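Local coordinates for UPF0255 protein frsA (Vibrio vulnificus, PDB 4I4C) that probably hydrolyses carboxylic esters, as a member of the FrsA family of alpha/beta-hydrolase-fold proteins, at residues Ser24-Tyr29 and Lys314-Asp318; Ala182-Asn188 and Asp221-Val227; Thr189-Val195 and Pro259-His263. One frame throughout, in Å; residues are numbered along the deposited sequence.

Contacts 2 and 3 are neighbours toward one side of the mixed alpha/beta-hydrolase sheet, their centres about 10 Å apart, whereas contact 1 lies across the chain's centre, about 34 Å from contact 2 and 43 Å from contact 3, centre to centre. The chain runs straight from 182-188 into 189-195, and strand 223-226 sits between strands 178-186 and 193-199, where Ala223 N bonds to Pro194 O; in the connection itself Asn188 OD1 bonds to His193 NE2. Both contacts are nested within the long loop that contact 1 closes. The side chain of Leu317 is about 8 Å from the bound hexanoic acid. The side chain of Val227 is about 14 Å from this hexanoic acid.

Contact 1: residues Ser24-Tyr29 and Lys314-Asp318; sequences SALTQY and KMYLD
Ser24 and Thr27 pass beside the first turn and a half of helix 314-323, with the CA atoms of Thr27 and Asp318 6.2 Å apart and those of Ser24 and Met315 7.6 Å apart. Lys314 reaches across with CG anti to its backbone N (chi1 -177°) and every later torsion extended, which carries NZ to Ser24 O. That bond is 2.7 Å long and nearly collinear with the carbonyl. On the way CE passes Tyr29 CE1 at 3.7 Å. The Tyr29 ring comes in from the other end of the segment and gives its hydroxyl to the carboxylate: OH to Asp318 OD1 is a very short 2.5 Å, with OD1 near the ring plane at its edge and the two planes 40° apart. Tyr49 OH holds the other oxygen, OD2, so a hydroxyl on each oxygen limits rotation of the carboxylate. Leu317 CB closes against Tyr29 OH at 3.4 Å. Three waters fill in around Thr27: one accepts from its N and donates weakly to Asp318 OD2, one joins OG1 to Asp318 O, and the third donates to its O while accepting from Lys314 NZ. Leu37 of helix 31-44 covers Tyr29, Lys314 and Leu317. The contact fastens the N-terminal end of helix 314-323 to the turn between helix 23-26 and strand 28-29, which forms a small parallel two-stranded sheet with 328-329.

Contact 2: residues Ala182-Asn188 and Asp221-Val227; sequences AHLHLTN and DIAMLTV
His183 and His185 pair with Thr226 and Met224 in an antiparallel ladder, the strand axes approaching to 4.6 Å, and each pair exchanges two backbone bonds. The straightest runs from His185 N to Met224 O, 2.7 Å with an N-H...O angle of 172°. That carbonyl is gripped twice, because His185 ND1 also donates to it at 2.9 Å. The oxygen lies close to the imidazole plane, but the donor stands well above the carbonyl plane. With CG anti to the carbonyl carbon (chi1 -52°), the ring lies beside Met224, whose methyl CE sits over the centre of one face in a CH-pi contact, 3.7 Å from the centroid. Tyr157 OH bonds to NE2, so both ring nitrogens are engaged and the imidazole is fixed in rotation. Gln206 OE1 serves both His183 ND1 and Thr226 OG1, linking the side chains of the His183-Thr226 pair. On the other face Leu225 CD1 packs on Leu184 CB at 3.7 Å and also meets Ala182 CB. Past the strand ends, Thr187 OG1 donates to Asp221 OD1 at 2.8 Å, on the anti side of the carboxylate; Asp221, with positive phi, is the C-prime residue of the Schellman motif that ends the preceding helix (Ile222 N to Leu217 O). A water takes the N-H of Thr187 and bonds weakly to Asp221 O. Outward, the backbones of Ala182, Leu184 and Leu186 bond to Leu171, Lys169 and Ile167 of strand 167-175, and Ala223 bonds to Pro194 and Val196 of strand 193-199, while Leu212, Phe213 and Leu217 of helix 210-217 cover Met224.

Contact 3: residues Thr189-Val195 and Pro259-His263; sequences TDKPHPV and PYVDH
The Tyr260 ring is met obliquely by the Thr189 methyl, CG2 lying 3.7 Å from CD1, and Lys169 makes a cation-pi contact with the same ring. It stands beside a single parallel bridge, His193 with Val261, where strand 193-199 of the alpha/beta-hydrolase sheet starts; after 261-262 the chain turns a corner at His263 before strand 266-271. The other flat group, the His193 imidazole, has Lys191 O above one face, 3.2 Å from the plane and offset toward the rim, while Asn188 OD1 takes the bond from its NE2. Residues 260-262 grip His193 through both its backbone N and its O: N donates to Tyr260 O, 3.3 Å away at an N-H...O angle of 168°, and O accepts from Asp262 N at 2.9 Å. The second donor approaches well above the carbonyl plane. Asp262 turns its own OD1 to His264 N. Beyond the bridge along the strand, Val195 CB rests on Val261 CG1 at 3.8 Å, and Val195 packs on Ala223 and Leu225 of the next strand. Pro192, at the solvent side, lays CB against the backbone of Pro259 and Asp262. A water donates to both Lys191 O and Tyr260 O, 2.9 Å from the latter.

Contact 1: residues Ser24-Tyr29 and Lys314-Asp318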
# COMPACT_ATOMS: atom_id res chain seq x y z
N SER A 24 -12.43 -13.59 6.39
CA SER A 24 -13.56 -13.39 5.49
C SER A 24 -14.93 -13.29 6.20
O SER A 24 -15.92 -12.92 5.58
CB SER A 24 -13.59 -14.43 4.37
OG SER A 24 -14.01 -15.71 4.84
N ALA A 25 -14.96 -13.58 7.49
CA ALA A 25 -16.22 -13.66 8.24
C ALA A 25 -16.37 -12.45 9.15
O ALA A 25 -17.41 -12.26 9.77
CB ALA A 25 -16.27 -14.97 9.07
N LEU A 26 -15.33 -11.63 9.21
CA LEU A 26 -15.31 -10.51 10.16
C LEU A 26 -16.33 -9.41 9.89
O LEU A 26 -17.05 -8.97 10.79
CB LEU A 26 -13.91 -9.93 10.23
CG LEU A 26 -12.92 -10.88 10.91
CD1 LEU A 26 -11.51 -10.35 10.78
CD2 LEU A 26 -13.29 -11.09 12.38
N THR A 27 -16.38 -8.96 8.65
CA THR A 27 -17.19 -7.80 8.31
C THR A 27 -18.65 -8.19 8.32
O THR A 27 -19.04 -9.20 7.74
CB THR A 27 -16.79 -7.26 6.93
OG1 THR A 27 -15.38 -7.03 6.91
CG2 THR A 27 -17.53 -5.96 6.61
N GLN A 28 -19.46 -7.36 8.98
CA GLN A 28 -20.89 -7.59 9.08
C GLN A 28 -21.61 -6.87 7.95
O GLN A 28 -21.38 -5.67 7.73
CB GLN A 28 -21.42 -7.09 10.43
CG GLN A 28 -20.84 -7.83 11.63
CD GLN A 28 -21.37 -9.25 11.74
OE1 GLN A 28 -22.50 -9.47 12.16
NE2 GLN A 28 -20.55 -10.22 11.33
N TYR A 29 -22.45 -7.59 7.24
CA TYR A 29 -23.22 -7.00 6.15
C TYR A 29 -24.72 -7.12 6.43
O TYR A 29 -25.17 -8.10 7.02
CB TYR A 29 -22.91 -7.70 4.83
CG TYR A 29 -21.55 -7.38 4.26
CD1 TYR A 29 -20.41 -8.10 4.63
CD2 TYR A 29 -21.40 -6.34 3.34
CE1 TYR A 29 -19.16 -7.79 4.09
CE2 TYR A 29 -20.18 -6.03 2.81
CZ TYR A 29 -19.06 -6.75 3.18
OH TYR A 29 -17.84 -6.40 2.62
N LYS A 314 -15.53 -9.42 -2.52
CA LYS A 314 -15.78 -9.09 -1.13
C LYS A 314 -14.57 -8.51 -0.40
O LYS A 314 -14.72 -7.69 0.50
CB LYS A 314 -16.29 -10.33 -0.38
CG LYS A 314 -16.63 -10.05 1.06
CD LYS A 314 -17.13 -11.30 1.80
CE LYS A 314 -17.46 -10.92 3.25
NZ LYS A 314 -17.95 -12.11 4.00
N MET A 315 -13.36 -8.95 -0.78
CA MET A 315 -12.15 -8.45 -0.11
C MET A 315 -12.02 -6.93 -0.20
O MET A 315 -11.62 -6.28 0.76
CB MET A 315 -10.87 -9.09 -0.64
CG MET A 315 -9.70 -8.93 0.34
SD MET A 315 -8.03 -8.88 -0.34
CE MET A 315 -7.98 -7.21 -0.99
N TYR A 316 -12.36 -6.37 -1.35
CA TYR A 316 -12.28 -4.91 -1.53
C TYR A 316 -13.32 -4.17 -0.69
O TYR A 316 -13.02 -3.15 -0.05
CB TYR A 316 -12.34 -4.50 -3.02
CG TYR A 316 -11.18 -5.07 -3.82
CD1 TYR A 316 -9.94 -4.41 -3.85
CD2 TYR A 316 -11.30 -6.27 -4.53
CE1 TYR A 316 -8.87 -4.93 -4.56
CE2 TYR A 316 -10.22 -6.79 -5.25
CZ TYR A 316 -9.01 -6.11 -5.26
OH TYR A 316 -7.92 -6.60 -5.96
N LEU A 317 -14.55 -4.68 -0.71
CA LEU A 317 -15.61 -4.10 0.09
C LEU A 317 -15.29 -4.23 1.59
O LEU A 317 -15.58 -3.32 2.37
CB LEU A 317 -16.95 -4.74 -0.27
CG LEU A 317 -17.42 -4.45 -1.70
CD1 LEU A 317 -18.58 -5.38 -2.10
CD2 LEU A 317 -17.84 -2.99 -1.84
N ASP A 318 -14.66 -5.34 1.99
CA ASP A 318 -14.26 -5.53 3.39
C ASP A 318 -13.20 -4.49 3.79
O ASP A 318 -13.29 -3.86 4.85
CB ASP A 318 -13.71 -6.94 3.65
CG ASP A 318 -14.79 -8.05 3.63
OD1 ASP A 318 -16.01 -7.78 3.57
OD2 ASP A 318 -14.38 -9.24 3.70
O HOH W 1 -14.53 -9.73 6.43
O HOH W 2 -14.03 -4.86 7.51
O HOH W 3 -18.28 -11.25 6.46

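Contact 2: residues Ala182-Asn188 and Asp221-Val227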
# COMPACT_ATOMS: atom_id res chain seq x y z
N ALA A 182 6.18 8.16 10.63
CA ALA A 182 6.77 8.01 9.31
C ALA A 182 8.18 7.41 9.39
O ALA A 182 8.86 7.54 10.41
CB ALA A 182 6.79 9.37 8.57
N HIS A 183 8.62 6.76 8.32
CA HIS A 183 9.96 6.18 8.32
C HIS A 183 10.86 6.85 7.28
O HIS A 183 10.61 6.77 6.08
CB HIS A 183 9.90 4.67 8.08
CG HIS A 183 9.31 3.90 9.21
ND1 HIS A 183 7.95 3.86 9.46
CD2 HIS A 183 9.88 3.12 10.16
CE1 HIS A 183 7.71 3.10 10.51
NE2 HIS A 183 8.87 2.64 10.96
N LEU A 184 11.92 7.49 7.76
CA LEU A 184 12.89 8.17 6.90
C LEU A 184 14.09 7.28 6.63
O LEU A 184 14.83 6.94 7.55
CB LEU A 184 13.33 9.49 7.54
CG LEU A 184 14.36 10.35 6.79
CD1 LEU A 184 13.79 10.86 5.46
CD2 LEU A 184 14.81 11.51 7.68
N HIS A 185 14.27 6.89 5.38
CA HIS A 185 15.37 6.04 4.96
C HIS A 185 16.44 6.90 4.29
O HIS A 185 16.18 7.53 3.27
CB HIS A 185 14.87 5.01 3.94
CG HIS A 185 13.67 4.25 4.40
ND1 HIS A 185 12.45 4.83 4.60
CD2 HIS A 185 13.53 2.93 4.69
CE1 HIS A 185 11.59 3.91 5.00
NE2 HIS A 185 12.22 2.75 5.07
N LEU A 186 17.65 6.89 4.84
CA LEU A 186 18.74 7.68 4.27
C LEU A 186 19.94 6.80 3.90
O LEU A 186 20.22 5.82 4.58
CB LEU A 186 19.18 8.74 5.27
CG LEU A 186 18.05 9.65 5.76
CD1 LEU A 186 18.19 9.87 7.24
CD2 LEU A 186 18.06 10.97 4.99
N THR A 187 20.64 7.14 2.82
CA THR A 187 21.86 6.43 2.45
C THR A 187 22.98 6.76 3.43
O THR A 187 23.82 5.91 3.76
CB THR A 187 22.33 6.78 1.04
OG1 THR A 187 22.48 8.20 0.94
CG2 THR A 187 21.30 6.32 0.01
N ASN A 188 22.96 8.00 3.89
CA ASN A 188 23.90 8.51 4.87
C ASN A 188 23.39 9.85 5.37
O ASN A 188 22.34 10.32 4.93
CB ASN A 188 25.31 8.66 4.28
CG ASN A 188 25.33 9.54 3.05
OD1 ASN A 188 25.07 10.74 3.13
ND2 ASN A 188 25.68 8.96 1.91
N ASP A 221 21.11 8.49 -3.91
CA ASP A 221 21.11 9.19 -2.62
C ASP A 221 19.79 9.92 -2.32
O ASP A 221 19.77 10.85 -1.53
CB ASP A 221 22.29 10.14 -2.51
CG ASP A 221 23.62 9.41 -2.42
OD1 ASP A 221 23.75 8.48 -1.59
OD2 ASP A 221 24.53 9.75 -3.20
N ILE A 222 18.71 9.48 -2.95
CA ILE A 222 17.38 10.00 -2.65
C ILE A 222 16.79 9.30 -1.43
O ILE A 222 16.55 8.08 -1.43
CB ILE A 222 16.42 9.82 -3.85
CG1 ILE A 222 16.94 10.59 -5.07
CG2 ILE A 222 15.00 10.29 -3.48
CD1 ILE A 222 16.05 10.47 -6.26
N ALA A 223 16.55 10.07 -0.38
CA ALA A 223 15.93 9.55 0.82
C ALA A 223 14.47 9.17 0.57
O ALA A 223 13.77 9.81 -0.22
CB ALA A 223 16.02 10.56 1.96
N MET A 224 14.01 8.13 1.25
CA MET A 224 12.62 7.73 1.14
C MET A 224 11.93 7.93 2.47
O MET A 224 12.43 7.51 3.50
CB MET A 224 12.49 6.28 0.69
CG MET A 224 11.06 5.78 0.71
SD MET A 224 10.83 4.14 0.02
CE MET A 224 11.25 3.10 1.41
N LEU A 225 10.78 8.58 2.45
CA LEU A 225 10.03 8.84 3.67
C LEU A 225 8.66 8.22 3.51
O LEU A 225 7.82 8.76 2.80
CB LEU A 225 9.92 10.35 3.90
CG LEU A 225 9.20 10.80 5.16
CD1 LEU A 225 9.91 10.24 6.38
CD2 LEU A 225 9.15 12.32 5.22
N THR A 226 8.44 7.07 4.14
CA THR A 226 7.16 6.37 4.00
C THR A 226 6.10 6.91 4.95
O THR A 226 6.39 7.31 6.08
CB THR A 226 7.32 4.86 4.17
OG1 THR A 226 7.87 4.57 5.46
CG2 THR A 226 8.25 4.30 3.10
N VAL A 227 4.86 6.92 4.48
CA VAL A 227 3.73 7.38 5.27
C VAL A 227 2.53 6.50 4.95
O VAL A 227 2.33 6.10 3.80
CB VAL A 227 3.36 8.85 4.92
CG1 VAL A 227 2.26 9.35 5.84
CG2 VAL A 227 4.58 9.78 5.00
O HOH W 4 19.37 9.32 1.08

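Contact 3: residues Thr189-Val195 and Pro259-His263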
# COMPACT_ATOMS: atom_id res chain seq x y z
N THR A 189 24.13 10.46 6.28
CA THR A 189 23.79 11.81 6.72
C THR A 189 24.93 12.78 6.44
O THR A 189 25.07 13.80 7.12
CB THR A 189 23.43 11.84 8.21
OG1 THR A 189 24.48 11.24 8.98
CG2 THR A 189 22.12 11.09 8.45
N ASP A 190 25.74 12.47 5.43
CA ASP A 190 26.89 13.30 5.05
C ASP A 190 26.48 14.72 4.66
O ASP A 190 27.11 15.70 5.05
CB ASP A 190 27.69 12.65 3.90
CG ASP A 190 28.40 11.36 4.32
OD1 ASP A 190 28.51 11.09 5.54
OD2 ASP A 190 28.86 10.62 3.42
N LYS A 191 25.41 14.82 3.87
CA LYS A 191 24.86 16.12 3.51
C LYS A 191 23.36 15.95 3.42
O LYS A 191 22.87 14.83 3.36
CB LYS A 191 25.43 16.58 2.17
CG LYS A 191 24.98 15.75 0.98
CD LYS A 191 25.96 15.89 -0.18
CE LYS A 191 25.36 15.36 -1.48
NZ LYS A 191 24.24 16.23 -1.95
N PRO A 192 22.61 17.06 3.46
CA PRO A 192 21.16 16.99 3.24
C PRO A 192 20.82 16.39 1.88
O PRO A 192 21.38 16.81 0.86
CB PRO A 192 20.71 18.46 3.31
CG PRO A 192 21.99 19.28 3.33
CD PRO A 192 23.03 18.40 3.92
N HIS A 193 19.93 15.39 1.86
CA HIS A 193 19.62 14.66 0.64
C HIS A 193 18.22 14.96 0.13
O HIS A 193 17.29 15.19 0.93
CB HIS A 193 19.73 13.14 0.89
CG HIS A 193 21.14 12.67 1.09
ND1 HIS A 193 22.11 12.78 0.12
CD2 HIS A 193 21.74 12.10 2.17
CE1 HIS A 193 23.25 12.30 0.59
NE2 HIS A 193 23.05 11.88 1.82
N PRO A 194 18.05 14.92 -1.20
CA PRO A 194 16.71 15.02 -1.79
C PRO A 194 15.86 13.89 -1.24
O PRO A 194 16.41 12.84 -0.85
CB PRO A 194 16.97 14.84 -3.29
CG PRO A 194 18.28 14.12 -3.37
CD PRO A 194 19.08 14.63 -2.21
N VAL A 195 14.55 14.09 -1.19
CA VAL A 195 13.68 13.12 -0.52
C VAL A 195 12.38 12.91 -1.27
O VAL A 195 11.84 13.85 -1.87
CB VAL A 195 13.38 13.56 0.96
CG1 VAL A 195 12.62 14.89 1.00
CG2 VAL A 195 12.65 12.46 1.74
N PRO A 259 16.70 18.41 9.33
CA PRO A 259 17.90 18.83 8.62
C PRO A 259 18.52 17.72 7.79
O PRO A 259 19.39 18.02 6.97
CB PRO A 259 18.84 19.24 9.76
CG PRO A 259 18.44 18.35 10.89
CD PRO A 259 16.95 18.15 10.76
N TYR A 260 18.10 16.47 7.98
CA TYR A 260 18.65 15.37 7.19
C TYR A 260 18.18 15.40 5.73
O TYR A 260 18.79 14.79 4.86
CB TYR A 260 18.32 14.01 7.82
CG TYR A 260 18.70 13.88 9.29
CD1 TYR A 260 20.04 13.85 9.68
CD2 TYR A 260 17.73 13.79 10.28
CE1 TYR A 260 20.39 13.73 11.02
CE2 TYR A 260 18.06 13.67 11.62
CZ TYR A 260 19.39 13.64 11.98
OH TYR A 260 19.74 13.52 13.31
N VAL A 261 17.09 16.12 5.47
CA VAL A 261 16.58 16.24 4.10
C VAL A 261 16.74 17.65 3.54
O VAL A 261 16.72 18.63 4.29
CB VAL A 261 15.09 15.80 4.00
CG1 VAL A 261 14.92 14.32 4.37
CG2 VAL A 261 14.22 16.67 4.89
N ASP A 262 16.93 17.74 2.23
CA ASP A 262 16.91 19.02 1.51
C ASP A 262 15.47 19.31 1.18
O ASP A 262 14.93 18.74 0.23
CB ASP A 262 17.75 18.92 0.23
CG ASP A 262 17.63 20.16 -0.66
OD1 ASP A 262 17.05 21.19 -0.23
OD2 ASP A 262 18.12 20.11 -1.81
N HIS A 263 14.83 20.20 1.94
CA HIS A 263 13.40 20.47 1.75
C HIS A 263 13.10 21.25 0.48
O HIS A 263 11.94 21.46 0.13
CB HIS A 263 12.78 21.15 2.98
CG HIS A 263 13.48 22.41 3.39
ND1 HIS A 263 14.45 22.44 4.36
CD2 HIS A 263 13.33 23.68 2.97
CE1 HIS A 263 14.88 23.68 4.52
NE2 HIS A 263 14.21 24.45 3.68
O HOH W 5 21.36 13.68 5.47